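Local coordinates for protein beta-catenin homolog sys-1 (Caenorhabditis elegans, PDB 3C2G) that acts as a transcriptional coregulator in the Wnt signalling asymmetry pathway, binding the TCF transcription factor POP-1 directly to activate or repress target genes, at residues Gln76-Tyr79 and Asn80-Asp83; Asn138-Phe141 and Gln142-Cys146; Thr346-Leu349 and Ser350-Ala354; His355-His358 and Val359-Ala363; Glu578-Pro581 and Thr582-Asp585. One frame throughout, in Å; residues are numbered along the deposited sequence.

Interaction 1 (Gln76-Tyr79 and Asn80-Asp83)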
loop_
_atom_site.group_PDB
_atom_site.type_symbol
_atom_site.label_atom_id
_atom_site.label_comp_id
_atom_site.label_asym_id
_atom_site.label_seq_id
_atom_site.Cartn_x
_atom_site.Cartn_y
_atom_site.Cartn_z
ATOM N N GLN A 76 -29.877 20.125 27.113
ATOM C CA GLN A 76 -30.191 19.229 28.216
ATOM C C GLN A 76 -31.150 18.106 27.804
ATOM O O GLN A 76 -30.947 16.941 28.157
ATOM C CB GLN A 76 -30.717 20.014 29.419
ATOM C CG GLN A 76 -30.498 19.277 30.728
ATOM C CD GLN A 76 -31.013 20.028 31.931
ATOM O OE1 GLN A 76 -31.019 21.268 31.965
ATOM N NE2 GLN A 76 -31.455 19.280 32.933
ATOM N N LEU A 77 -32.177 18.458 27.043
ATOM C CA LEU A 77 -33.122 17.474 26.527
ATOM C C LEU A 77 -32.399 16.482 25.634
ATOM O O LEU A 77 -32.415 15.275 25.904
ATOM C CB LEU A 77 -34.266 18.167 25.768
ATOM C CG LEU A 77 -35.289 17.304 25.025
ATOM C CD1 LEU A 77 -36.136 16.487 25.979
ATOM C CD2 LEU A 77 -36.167 18.184 24.167
ATOM N N TRP A 78 -31.736 17.007 24.598
ATOM C CA TRP A 78 -30.998 16.185 23.626
ATOM C C TRP A 78 -29.875 15.351 24.246
ATOM O O TRP A 78 -29.655 14.204 23.845
ATOM C CB TRP A 78 -30.466 17.037 22.472
ATOM C CG TRP A 78 -31.552 17.800 21.731
ATOM C CD1 TRP A 78 -32.909 17.557 21.764
ATOM C CD2 TRP A 78 -31.369 18.897 20.828
ATOM N NE1 TRP A 78 -33.570 18.446 20.945
ATOM C CE2 TRP A 78 -32.653 19.272 20.353
ATOM C CE3 TRP A 78 -30.250 19.597 20.370
ATOM C CZ2 TRP A 78 -32.843 20.324 19.458
ATOM C CZ3 TRP A 78 -30.437 20.649 19.473
ATOM C CH2 TRP A 78 -31.727 20.999 19.023
ATOM N N TYR A 79 -29.183 15.893 25.246
ATOM C CA TYR A 79 -28.138 15.111 25.884
ATOM C C TYR A 79 -28.712 13.823 26.446
ATOM O O TYR A 79 -28.071 12.774 26.368
ATOM C CB TYR A 79 -27.411 15.891 26.976
ATOM C CG TYR A 79 -26.286 15.097 27.602
ATOM C CD1 TYR A 79 -25.006 15.104 27.039
ATOM C CD2 TYR A 79 -26.503 14.317 28.742
ATOM C CE1 TYR A 79 -23.968 14.358 27.600
ATOM C CE2 TYR A 79 -25.463 13.567 29.314
ATOM C CZ TYR A 79 -24.201 13.600 28.736
ATOM O OH TYR A 79 -23.164 12.878 29.294
ATOM N N ASN A 80 -29.918 13.908 27.014
ATOM C CA ASN A 80 -30.592 12.742 27.589
ATOM C C ASN A 80 -31.009 11.733 26.528
ATOM O O ASN A 80 -30.712 10.541 26.641
ATOM C CB ASN A 80 -31.811 13.177 28.407
ATOM C CG ASN A 80 -31.445 13.670 29.796
ATOM O OD1 ASN A 80 -31.664 12.971 30.775
ATOM N ND2 ASN A 80 -30.883 14.870 29.886
ATOM N N LEU A 81 -31.692 12.222 25.494
ATOM C CA LEU A 81 -32.133 11.385 24.384
ATOM C C LEU A 81 -30.957 10.772 23.606
ATOM O O LEU A 81 -30.991 9.594 23.230
ATOM C CB LEU A 81 -33.039 12.179 23.445
ATOM C CG LEU A 81 -34.263 12.878 24.051
ATOM C CD1 LEU A 81 -34.916 13.768 23.026
ATOM C CD2 LEU A 81 -35.284 11.895 24.613
ATOM N N LEU A 82 -29.905 11.560 23.383
ATOM C CA LEU A 82 -28.746 11.051 22.657
ATOM C C LEU A 82 -28.006 10.023 23.479
ATOM O O LEU A 82 -27.428 9.091 22.928
ATOM C CB LEU A 82 -27.822 12.178 22.207
ATOM C CG LEU A 82 -28.468 13.133 21.194
ATOM C CD1 LEU A 82 -27.614 14.381 20.969
ATOM C CD2 LEU A 82 -28.780 12.415 19.885
ATOM N N ASP A 83 -28.056 10.171 24.800
ATOM C CA ASP A 83 -27.430 9.192 25.687
ATOM C C ASP A 83 -28.181 7.870 25.683
ATOM O O ASP A 83 -27.569 6.810 25.775
ATOM C CB ASP A 83 -27.298 9.710 27.113
ATOM C CG ASP A 83 -26.454 8.788 27.976
ATOM O OD1 ASP A 83 -25.226 8.692 27.743
ATOM O OD2 ASP A 83 -27.024 8.129 28.869
#
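Gln76 O is gripped twice by Asn80: the side-chain ND2 donates to it at 2.7 Å, and the backbone N of Asn80 adds a weak bond to the same oxygen at 3.4 Å. This is a side-chain-to-main-chain hydrogen bond across one turn of helix 71-90, part of the all-helical armadillo domain. It forms because Asn80 CG stands beside its own backbone N (chi1 -80°), which turns the amide back along the axis to the preceding turn. The ND2 hydrogen does not point quite straight (149°), and the nitrogen lies tilted from the plane of the Gln76 carbonyl. A leucine in place of Asn80 would probably leave Gln76 O with little more than the weak backbone bond and set a buried apolar branch where the amide had been.

Around the helix the contact becomes apolar. Leu81 CD1 reaches back to Leu77 CG at 4.1 Å, and the same methyl lies near the plane of the Trp78 ring, at its edge. Trp78 CB touches Leu82 CD1 at 4.2 Å, while the indole NE1 goes elsewhere, to Gly61 O. Leu82 continues on to Ile119 and Leu122 of helix 115-122. The Asp83 carboxylate forms salt bridges with Arg87 and Arg86 of its own helix and Arg31 of helix 20-37. Asp83 N closes the run of main-chain bonds at Tyr79 O, 3.0 Å away.

Interaction 2 (Asn138-Phe141 and Gln142-Cys146)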
loop_
_atom_site.group_PDB
_atom_site.type_symbol
_atom_site.label_atom_id
_atom_site.label_comp_id
_atom_site.label_asym_id
_atom_site.label_seq_id
_atom_site.Cartn_x
_atom_site.Cartn_y
_atom_site.Cartn_z
ATOM N N ASN A 138 -20.310 15.590 20.985
ATOM C CA ASN A 138 -19.384 14.525 21.354
ATOM C C ASN A 138 -20.093 13.194 21.460
ATOM O O ASN A 138 -19.533 12.145 21.166
ATOM C CB ASN A 138 -18.653 14.847 22.661
ATOM C CG ASN A 138 -17.732 13.717 23.105
ATOM O OD1 ASN A 138 -17.936 13.109 24.168
ATOM N ND2 ASN A 138 -16.724 13.401 22.267
ATOM N N GLN A 139 -21.350 13.255 21.859
ATOM C CA GLN A 139 -22.169 12.073 21.997
ATOM C C GLN A 139 -22.600 11.491 20.651
ATOM O O GLN A 139 -22.648 10.278 20.484
ATOM C CB GLN A 139 -23.387 12.409 22.839
ATOM C CG GLN A 139 -23.846 11.244 23.651
ATOM C CD GLN A 139 -24.452 11.666 24.944
ATOM O OE1 GLN A 139 -25.279 12.595 24.996
ATOM N NE2 GLN A 139 -24.064 10.978 26.017
ATOM N N VAL A 140 -22.909 12.357 19.694
ATOM C CA VAL A 140 -23.244 11.904 18.356
ATOM C C VAL A 140 -22.038 11.254 17.638
ATOM O O VAL A 140 -22.202 10.256 16.926
ATOM C CB VAL A 140 -23.848 13.045 17.529
ATOM C CG1 VAL A 140 -24.025 12.628 16.071
ATOM C CG2 VAL A 140 -25.191 13.482 18.138
ATOM N N PHE A 141 -20.836 11.800 17.847
ATOM C CA PHE A 141 -19.611 11.155 17.344
ATOM C C PHE A 141 -19.419 9.764 17.928
ATOM O O PHE A 141 -18.991 8.865 17.220
ATOM C CB PHE A 141 -18.353 12.011 17.573
ATOM C CG PHE A 141 -18.224 13.164 16.616
ATOM C CD1 PHE A 141 -18.130 12.943 15.245
ATOM C CD2 PHE A 141 -18.192 14.465 17.081
ATOM C CE1 PHE A 141 -18.006 13.998 14.359
ATOM C CE2 PHE A 141 -18.080 15.521 16.210
ATOM C CZ PHE A 141 -17.984 15.290 14.837
ATOM N N GLN A 142 -19.740 9.581 19.207
ATOM C CA GLN A 142 -19.683 8.238 19.805
ATOM C C GLN A 142 -20.721 7.259 19.225
ATOM O O GLN A 142 -20.471 6.054 19.156
ATOM C CB GLN A 142 -19.847 8.312 21.315
ATOM C CG GLN A 142 -18.576 8.630 22.075
ATOM C CD GLN A 142 -18.874 9.041 23.499
ATOM O OE1 GLN A 142 -18.944 8.198 24.401
ATOM N NE2 GLN A 142 -19.092 10.340 23.707
ATOM N N ILE A 143 -21.877 7.782 18.818
ATOM C CA ILE A 143 -22.944 6.968 18.249
ATOM C C ILE A 143 -22.533 6.451 16.865
ATOM O O ILE A 143 -22.710 5.270 16.564
ATOM C CB ILE A 143 -24.278 7.772 18.189
ATOM C CG1 ILE A 143 -24.901 7.881 19.589
ATOM C CG2 ILE A 143 -25.255 7.168 17.191
ATOM C CD1 ILE A 143 -25.860 9.075 19.748
ATOM N N PHE A 144 -21.979 7.339 16.038
ATOM C CA PHE A 144 -21.417 6.952 14.747
ATOM C C PHE A 144 -20.309 5.928 14.919
ATOM O O PHE A 144 -20.306 4.900 14.262
ATOM C CB PHE A 144 -20.863 8.162 14.026
ATOM C CG PHE A 144 -21.887 8.940 13.280
ATOM C CD1 PHE A 144 -22.542 8.384 12.198
ATOM C CD2 PHE A 144 -22.174 10.249 13.634
ATOM C CE1 PHE A 144 -23.498 9.117 11.489
ATOM C CE2 PHE A 144 -23.124 10.993 12.923
ATOM C CZ PHE A 144 -23.785 10.421 11.849
ATOM N N ASN A 145 -19.385 6.211 15.830
ATOM C CA ASN A 145 -18.313 5.287 16.140
ATOM C C ASN A 145 -18.828 3.924 16.571
ATOM O O ASN A 145 -18.348 2.918 16.089
ATOM C CB ASN A 145 -17.366 5.865 17.196
ATOM C CG ASN A 145 -16.151 4.981 17.429
ATOM O OD1 ASN A 145 -15.306 4.821 16.548
ATOM N ND2 ASN A 145 -16.069 4.388 18.611
ATOM N N CYS A 146 -19.816 3.889 17.457
ATOM C CA CYS A 146 -20.373 2.618 17.928
ATOM C C CYS A 146 -21.057 1.790 16.850
ATOM O O CYS A 146 -20.878 0.578 16.805
ATOM C CB CYS A 146 -21.359 2.852 19.053
ATOM S SG CYS A 146 -20.579 3.154 20.611
#
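Asn138-Phe141 runs straight on into Gln142-Cys146 as a regular stretch of helix 134-150, so the backbone contact is the alpha-helical ladder itself: Phe144 N meets Val140 O at 3.1 Å, and Asn145 N meets Phe141 O at 3.0 Å. Ile143 N bonds to Gln139 O and leans weakly on Val140 O as well. The rung at Asn138 O is doubled. Gln142 N reaches that oxygen at 3.2 Å from one face of the carbonyl plane, and Gln142 NE2 comes to Asn138 O at 3.1 Å from the other, standing 59° out of the plane.

The glutamine manages this because its chain leaves beside its own backbone N (chi1 -83°) and runs back extended along the helix surface. Its NE2 also ends up 3.0 Å from Asn138 OD1, but the angle is too poor for a bond, and the two amide planes are turned 42° apart. With an alanine here in place of Gln142, Asn138 O would probably lose its second donor and be left with the main-chain N-H alone.

On the inward side Val140 and Phe144 lie side by side and point the same way, with Val140 CG1 at 3.7 Å from Phe144 CE2. Ile143 CD1 folds back over Gln139 O at 3.5 Å. Val140 and Phe144 both continue onto Ile119 of helix 115-122, and Phe144 meets Ile193 of helix 189-198. A polar outer edge backed by an aliphatic-aromatic inner one is the pattern of an amphipathic helix layered among its neighbours in the helical stack of an armadillo domain.

Interaction 3 (Thr346-Leu349 and Ser350-Ala354)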
loop_
_atom_site.group_PDB
_atom_site.type_symbol
_atom_site.label_atom_id
_atom_site.label_comp_id
_atom_site.label_asym_id
_atom_site.label_seq_id
_atom_site.Cartn_x
_atom_site.Cartn_y
_atom_site.Cartn_z
ATOM N N THR A 346 12.909 1.945 0.225
ATOM C CA THR A 346 13.576 1.341 -0.916
ATOM C C THR A 346 12.596 1.106 -2.068
ATOM O O THR A 346 12.989 1.161 -3.238
ATOM C CB THR A 346 14.318 0.005 -0.567
ATOM O OG1 THR A 346 13.388 -0.967 -0.065
ATOM C CG2 THR A 346 15.432 0.233 0.446
ATOM N N GLY A 347 11.333 0.815 -1.731
ATOM C CA GLY A 347 10.278 0.643 -2.720
ATOM C C GLY A 347 10.050 1.948 -3.452
ATOM O O GLY A 347 9.994 1.982 -4.675
ATOM N N PHE A 348 9.945 3.030 -2.692
ATOM C CA PHE A 348 9.848 4.373 -3.234
ATOM C C PHE A 348 11.044 4.765 -4.130
ATOM O O PHE A 348 10.868 5.375 -5.186
ATOM C CB PHE A 348 9.701 5.381 -2.088
ATOM C CG PHE A 348 9.740 6.804 -2.535
ATOM C CD1 PHE A 348 8.591 7.440 -2.968
ATOM C CD2 PHE A 348 10.937 7.504 -2.557
ATOM C CE1 PHE A 348 8.629 8.774 -3.394
ATOM C CE2 PHE A 348 10.991 8.819 -2.996
ATOM C CZ PHE A 348 9.838 9.459 -3.407
ATOM N N LEU A 349 12.249 4.445 -3.676
ATOM C CA LEU A 349 13.467 4.758 -4.394
ATOM C C LEU A 349 13.463 4.096 -5.773
ATOM O O LEU A 349 13.742 4.744 -6.782
ATOM C CB LEU A 349 14.669 4.283 -3.570
ATOM C CG LEU A 349 16.067 4.658 -4.049
ATOM C CD1 LEU A 349 16.233 6.187 -4.219
ATOM C CD2 LEU A 349 17.123 4.068 -3.100
ATOM N N SER A 350 13.084 2.823 -5.815
ATOM C CA SER A 350 13.064 2.061 -7.069
ATOM C C SER A 350 12.150 2.668 -8.118
ATOM O O SER A 350 12.522 2.714 -9.283
ATOM C CB SER A 350 12.693 0.604 -6.831
ATOM O OG SER A 350 11.382 0.513 -6.314
ATOM N N ASN A 351 10.971 3.145 -7.706
ATOM C CA ASN A 351 10.046 3.800 -8.634
ATOM C C ASN A 351 10.446 5.225 -8.992
ATOM O O ASN A 351 10.282 5.644 -10.138
ATOM C CB ASN A 351 8.616 3.815 -8.097
ATOM C CG ASN A 351 7.967 2.448 -8.107
ATOM O OD1 ASN A 351 8.302 1.587 -8.914
ATOM N ND2 ASN A 351 7.019 2.243 -7.195
ATOM N N VAL A 352 10.956 5.979 -8.022
ATOM C CA VAL A 352 11.212 7.398 -8.266
ATOM C C VAL A 352 12.351 7.593 -9.280
ATOM O O VAL A 352 12.311 8.544 -10.056
ATOM C CB VAL A 352 11.456 8.212 -6.966
ATOM C CG1 VAL A 352 12.898 8.082 -6.469
ATOM C CG2 VAL A 352 11.116 9.673 -7.169
ATOM N N VAL A 353 13.348 6.702 -9.271
ATOM C CA VAL A 353 14.472 6.840 -10.184
ATOM C C VAL A 353 14.096 6.355 -11.571
ATOM O O VAL A 353 14.757 6.707 -12.540
ATOM C CB VAL A 353 15.769 6.108 -9.709
ATOM C CG1 VAL A 353 16.205 6.593 -8.330
ATOM C CG2 VAL A 353 15.614 4.582 -9.738
ATOM N N ALA A 354 13.043 5.542 -11.672
ATOM C CA ALA A 354 12.690 4.915 -12.953
ATOM C C ALA A 354 12.333 5.955 -14.012
ATOM O O ALA A 354 11.452 6.783 -13.788
ATOM C CB ALA A 354 11.565 3.934 -12.773
#
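Phe348 and Val352, one helical turn apart, meet with the valine over a face of the ring. Val352 CB stands 4.0 Å above the plane of the Phe348 ring, displaced toward the rim, and Val352 CG2 lies 4.0 Å from Phe348 CZ. The ring takes up this position because its CG is anti to the backbone N (chi1 174°), which swings it alongside the next turn. Leu349 and Val353 cross obliquely on the adjoining side, joined through Leu349 CD1 and Val353 CG1 at 4.1 Å. Leu349 then goes on to Leu326 and Leu330 of helix 325-335.

Ser350 adds a polar contact. Its OG sits between its own backbone N and carbonyl carbon (chi1 63°), and from there it donates to Gly347 O at 2.6 Å, tilted 28° from the carbonyl plane. That buried carbonyl therefore has a hydroxyl as well as the weak main-chain bond from Asn351 N, 3.4 Å from Gly347 O. Ser350 OG is held a second time by Arg403 NH2.

Asn351 lies in the last turn of helix 339-352, whose Thr346 side chain meets Cys401 of helix 388-409. Its ND2 bonds to Ser312 OG and to the backbone of the bound POP-1 peptide, consistent with the groove asparagines that hold the main chain of extended ligands in other armadillo domains.

Interaction 4 (His355-His358 and Val359-Ala363)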
loop_
_atom_site.group_PDB
_atom_site.type_symbol
_atom_site.label_atom_id
_atom_site.label_comp_id
_atom_site.label_asym_id
_atom_site.label_seq_id
_atom_site.Cartn_x
_atom_site.Cartn_y
_atom_site.Cartn_z
ATOM N N HIS A 355 13.046 5.913 -15.144
ATOM C CA HIS A 355 12.764 6.739 -16.330
ATOM C C HIS A 355 13.117 8.208 -16.169
ATOM O O HIS A 355 12.635 9.033 -16.938
ATOM C CB HIS A 355 11.282 6.649 -16.752
ATOM C CG HIS A 355 10.814 5.261 -17.059
ATOM N ND1 HIS A 355 9.750 4.674 -16.402
ATOM C CD2 HIS A 355 11.259 4.343 -17.951
ATOM C CE1 HIS A 355 9.560 3.454 -16.878
ATOM N NE2 HIS A 355 10.462 3.228 -17.818
ATOM N N LYS A 356 13.946 8.546 -15.180
ATOM C CA LYS A 356 14.190 9.941 -14.831
ATOM C C LYS A 356 15.674 10.166 -14.538
ATOM O O LYS A 356 16.151 9.993 -13.403
ATOM C CB LYS A 356 13.333 10.359 -13.628
ATOM C CG LYS A 356 11.841 10.087 -13.743
ATOM C CD LYS A 356 11.131 10.449 -12.425
ATOM C CE LYS A 356 9.878 9.587 -12.177
ATOM N NZ LYS A 356 10.229 8.192 -11.775
ATOM N N GLN A 357 16.389 10.583 -15.576
ATOM C CA GLN A 357 17.834 10.727 -15.537
ATOM C C GLN A 357 18.302 11.674 -14.443
ATOM O O GLN A 357 19.135 11.295 -13.610
ATOM C CB GLN A 357 18.357 11.182 -16.903
ATOM C CG GLN A 357 19.844 10.960 -17.084
ATOM C CD GLN A 357 20.235 9.514 -16.832
ATOM O OE1 GLN A 357 19.715 8.600 -17.471
ATOM N NE2 GLN A 357 21.144 9.302 -15.889
ATOM N N HIS A 358 17.771 12.897 -14.440
ATOM C CA HIS A 358 18.105 13.894 -13.405
ATOM C C HIS A 358 17.865 13.384 -11.968
ATOM O O HIS A 358 18.616 13.735 -11.058
ATOM C CB HIS A 358 17.380 15.220 -13.660
ATOM C CG HIS A 358 15.893 15.144 -13.493
ATOM N ND1 HIS A 358 15.067 14.556 -14.430
ATOM C CD2 HIS A 358 15.083 15.572 -12.492
ATOM C CE1 HIS A 358 13.813 14.626 -14.014
ATOM N NE2 HIS A 358 13.797 15.241 -12.844
ATOM N N VAL A 359 16.852 12.531 -11.781
ATOM C CA VAL A 359 16.577 11.922 -10.464
ATOM C C VAL A 359 17.631 10.873 -10.107
ATOM O O VAL A 359 18.108 10.815 -8.969
ATOM C CB VAL A 359 15.129 11.337 -10.366
ATOM C CG1 VAL A 359 14.940 10.599 -9.075
ATOM C CG2 VAL A 359 14.083 12.448 -10.483
ATOM N N LYS A 360 17.993 10.042 -11.081
ATOM C CA LYS A 360 19.143 9.151 -10.929
ATOM C C LYS A 360 20.388 9.942 -10.513
ATOM O O LYS A 360 21.147 9.509 -9.628
ATOM C CB LYS A 360 19.400 8.406 -12.235
ATOM C CG LYS A 360 18.554 7.174 -12.402
ATOM C CD LYS A 360 17.897 7.125 -13.754
ATOM C CE LYS A 360 18.231 5.831 -14.438
ATOM N NZ LYS A 360 17.114 5.242 -15.225
ATOM N N ASP A 361 20.590 11.109 -11.130
ATOM C CA ASP A 361 21.773 11.917 -10.822
ATOM C C ASP A 361 21.757 12.380 -9.371
ATOM O O ASP A 361 22.777 12.295 -8.670
ATOM C CB ASP A 361 21.916 13.107 -11.779
ATOM C CG ASP A 361 22.316 12.690 -13.198
ATOM O OD1 ASP A 361 22.931 11.613 -13.377
ATOM O OD2 ASP A 361 22.019 13.450 -14.145
ATOM N N ILE A 362 20.598 12.839 -8.904
ATOM C CA ILE A 362 20.479 13.245 -7.504
ATOM C C ILE A 362 20.849 12.076 -6.587
ATOM O O ILE A 362 21.703 12.200 -5.708
ATOM C CB ILE A 362 19.078 13.811 -7.198
ATOM C CG1 ILE A 362 18.904 15.147 -7.937
ATOM C CG2 ILE A 362 18.869 13.974 -5.688
ATOM C CD1 ILE A 362 17.463 15.522 -8.264
ATOM N N ALA A 363 20.220 10.934 -6.827
ATOM C CA ALA A 363 20.489 9.738 -6.053
ATOM C C ALA A 363 21.994 9.388 -6.000
ATOM O O ALA A 363 22.557 9.182 -4.922
ATOM C CB ALA A 363 19.663 8.591 -6.590
#
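Val359 opens the segment by packing on two side chains that precede it. Its CG2 sits over one face of the His358 ring, 4.0 Å from the ring centroid and 26° off the normal, a CH-pi contact; the imidazole lies there because His358 CG is set between its own backbone N and carbonyl carbon (chi1 67°). The same Val359 CG2 lies 3.8 Å from Lys356 CB, the two side chains running side by side. Lys356 is the N-cap residue, and its NZ turns back to Val352 O and Ala354 O.

At Lys360 the first full helical bond appears, the backbone N to Lys356 O at 3.0 Å. The Lys360 side chain kinks at chi2, chi3 and chi4, with CD 3.4 Å from Lys356 O. Beyond the two segments, its NZ forms a salt bridge with an acidic side chain of the bound peptide.

Asp361 N follows onto Gln357 O at 2.9 Å. Its carboxylate stays 3.9 Å from the Gln357 amide (OD1 to NE2), with the two planes 54° apart. Ile362 N bonds to His358 O at 3.1 Å, and Ile362 CG1 rests against that same oxygen.

Helix 357-365 thus sits between two others: Val359 and Ile362 press on Leu326 of helix 325-335, while Lys360 and Ala363 meet Phe408 of helix 388-409.

Interaction 5 (Glu578-Pro581 and Thr582-Asp585)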
loop_
_atom_site.group_PDB
_atom_site.type_symbol
_atom_site.label_atom_id
_atom_site.label_comp_id
_atom_site.label_asym_id
_atom_site.label_seq_id
_atom_site.Cartn_x
_atom_site.Cartn_y
_atom_site.Cartn_z
ATOM N N GLU A 578 29.489 -27.575 -28.506
ATOM C CA GLU A 578 30.860 -27.339 -28.947
ATOM C C GLU A 578 31.857 -27.812 -27.891
ATOM O O GLU A 578 32.944 -28.268 -28.234
ATOM C CB GLU A 578 31.087 -25.857 -29.270
ATOM C CG GLU A 578 32.400 -25.528 -30.002
ATOM C CD GLU A 578 32.490 -24.043 -30.429
ATOM O OE1 GLU A 578 31.491 -23.506 -30.993
ATOM O OE2 GLU A 578 33.565 -23.413 -30.208
ATOM N N HIS A 579 31.485 -27.719 -26.616
ATOM C CA HIS A 579 32.389 -28.126 -25.526
ATOM C C HIS A 579 31.995 -29.438 -24.815
ATOM O O HIS A 579 32.838 -30.099 -24.218
ATOM C CB HIS A 579 32.589 -26.991 -24.522
ATOM C CG HIS A 579 33.045 -25.710 -25.144
ATOM N ND1 HIS A 579 32.183 -24.671 -25.428
ATOM C CD2 HIS A 579 34.272 -25.297 -25.544
ATOM C CE1 HIS A 579 32.858 -23.677 -25.980
ATOM N NE2 HIS A 579 34.129 -24.030 -26.058
ATOM N N CYS A 580 30.725 -29.818 -24.888
ATOM C CA CYS A 580 30.289 -31.112 -24.360
ATOM C C CYS A 580 29.530 -31.857 -25.439
ATOM O O CYS A 580 28.299 -31.954 -25.376
ATOM C CB CYS A 580 29.419 -30.936 -23.115
ATOM S SG CYS A 580 30.178 -29.906 -21.825
ATOM N N PRO A 581 30.265 -32.400 -26.433
ATOM C CA PRO A 581 29.699 -32.994 -27.665
ATOM C C PRO A 581 28.678 -34.112 -27.425
ATOM O O PRO A 581 27.700 -34.233 -28.174
ATOM C CB PRO A 581 30.934 -33.555 -28.393
ATOM C CG PRO A 581 32.103 -32.846 -27.811
ATOM C CD PRO A 581 31.740 -32.497 -26.403
ATOM N N THR A 582 28.899 -34.903 -26.382
ATOM C CA THR A 582 28.105 -36.105 -26.145
ATOM C C THR A 582 26.707 -35.799 -25.616
ATOM O O THR A 582 25.825 -36.647 -25.694
ATOM C CB THR A 582 28.817 -37.103 -25.186
ATOM O OG1 THR A 582 28.880 -36.543 -23.875
ATOM C CG2 THR A 582 30.246 -37.431 -25.656
ATOM N N ARG A 583 26.498 -34.594 -25.089
ATOM C CA ARG A 583 25.158 -34.177 -24.657
ATOM C C ARG A 583 24.138 -34.212 -25.792
ATOM O O ARG A 583 22.934 -34.350 -25.547
ATOM C CB ARG A 583 25.176 -32.796 -24.012
ATOM C CG ARG A 583 25.568 -32.827 -22.575
ATOM C CD ARG A 583 25.463 -31.471 -21.949
ATOM N NE ARG A 583 26.527 -31.323 -20.966
ATOM C CZ ARG A 583 26.671 -30.297 -20.142
ATOM N NH1 ARG A 583 25.808 -29.282 -20.148
ATOM N NH2 ARG A 583 27.697 -30.291 -19.308
ATOM N N ALA A 584 24.631 -34.109 -27.026
ATOM C CA ALA A 584 23.779 -34.174 -28.206
ATOM C C ALA A 584 23.088 -35.526 -28.337
ATOM O O ALA A 584 21.922 -35.597 -28.720
ATOM C CB ALA A 584 24.586 -33.858 -29.462
ATOM N N ASP A 585 23.801 -36.596 -28.014
ATOM C CA ASP A 585 23.237 -37.937 -28.075
ATOM C C ASP A 585 22.330 -38.252 -26.889
ATOM O O ASP A 585 21.421 -39.083 -26.982
ATOM C CB ASP A 585 24.364 -38.956 -28.163
ATOM C CG ASP A 585 25.295 -38.676 -29.324
ATOM O OD1 ASP A 585 25.197 -39.410 -30.338
ATOM O OD2 ASP A 585 26.098 -37.708 -29.228
#
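Cys580 and Arg583 close a type I beta turn, and the hydrogen bonds of this contact all lie in the backbone. Arg583 N donates to Cys580 O at 3.2 Å, the bond that closes the turn. One step on, Ala584 N reaches Pro581 O at 3.3 Å, the next bond of the same i to i+3 spacing, where the following helix begins. Pro581 occupies the second position of the turn, where its ring holds phi near -56° and the missing N-H costs no bond of the turn.

The side-chain contact is of another kind. Cys580 SG lies over one face of the Arg583 guanidinium, 3.6 Å from NH2, and Cys580 CB lies 3.6 Å from Arg583 NE. A turn about CG-CD (chi3 -145°) brings the guanidinium against the sulfur. Close van der Waals packing adds Ala584 CB, 3.4 Å from Pro581 O.

Chemically, one backbone bond closes the turn after helix 563-579 and a second leads into helix 583-586, with a polarisable sulfur against the flat guanidinium; the sulfur would probably balance little of the charge, to which Ala543 O offers a weak acceptor at NH2.

All five contacts are local, within one helix or round its end. Interactions 1 and 2, both buried, lie near the N-terminal end of the domain, about 13 Å apart centre to centre, on two helices that meet through Gln139 against Tyr79, Leu82 and Asp83; each pairs a side-chain amide bonded to a main-chain carbonyl with apolar packing. Interaction 3 is buried throughout, and interaction 4, partly buried, follows directly, its Lys356 returning to the end of helix 339-352. Both face the bound peptide, interaction 3 through the Asn351 amide, interaction 4 through the Lys360 charge and the His355 N-H. Interaction 5, about 91 Å from interaction 1 between centres, is a surface turn of backbone bonds and a cysteine-arginine contact.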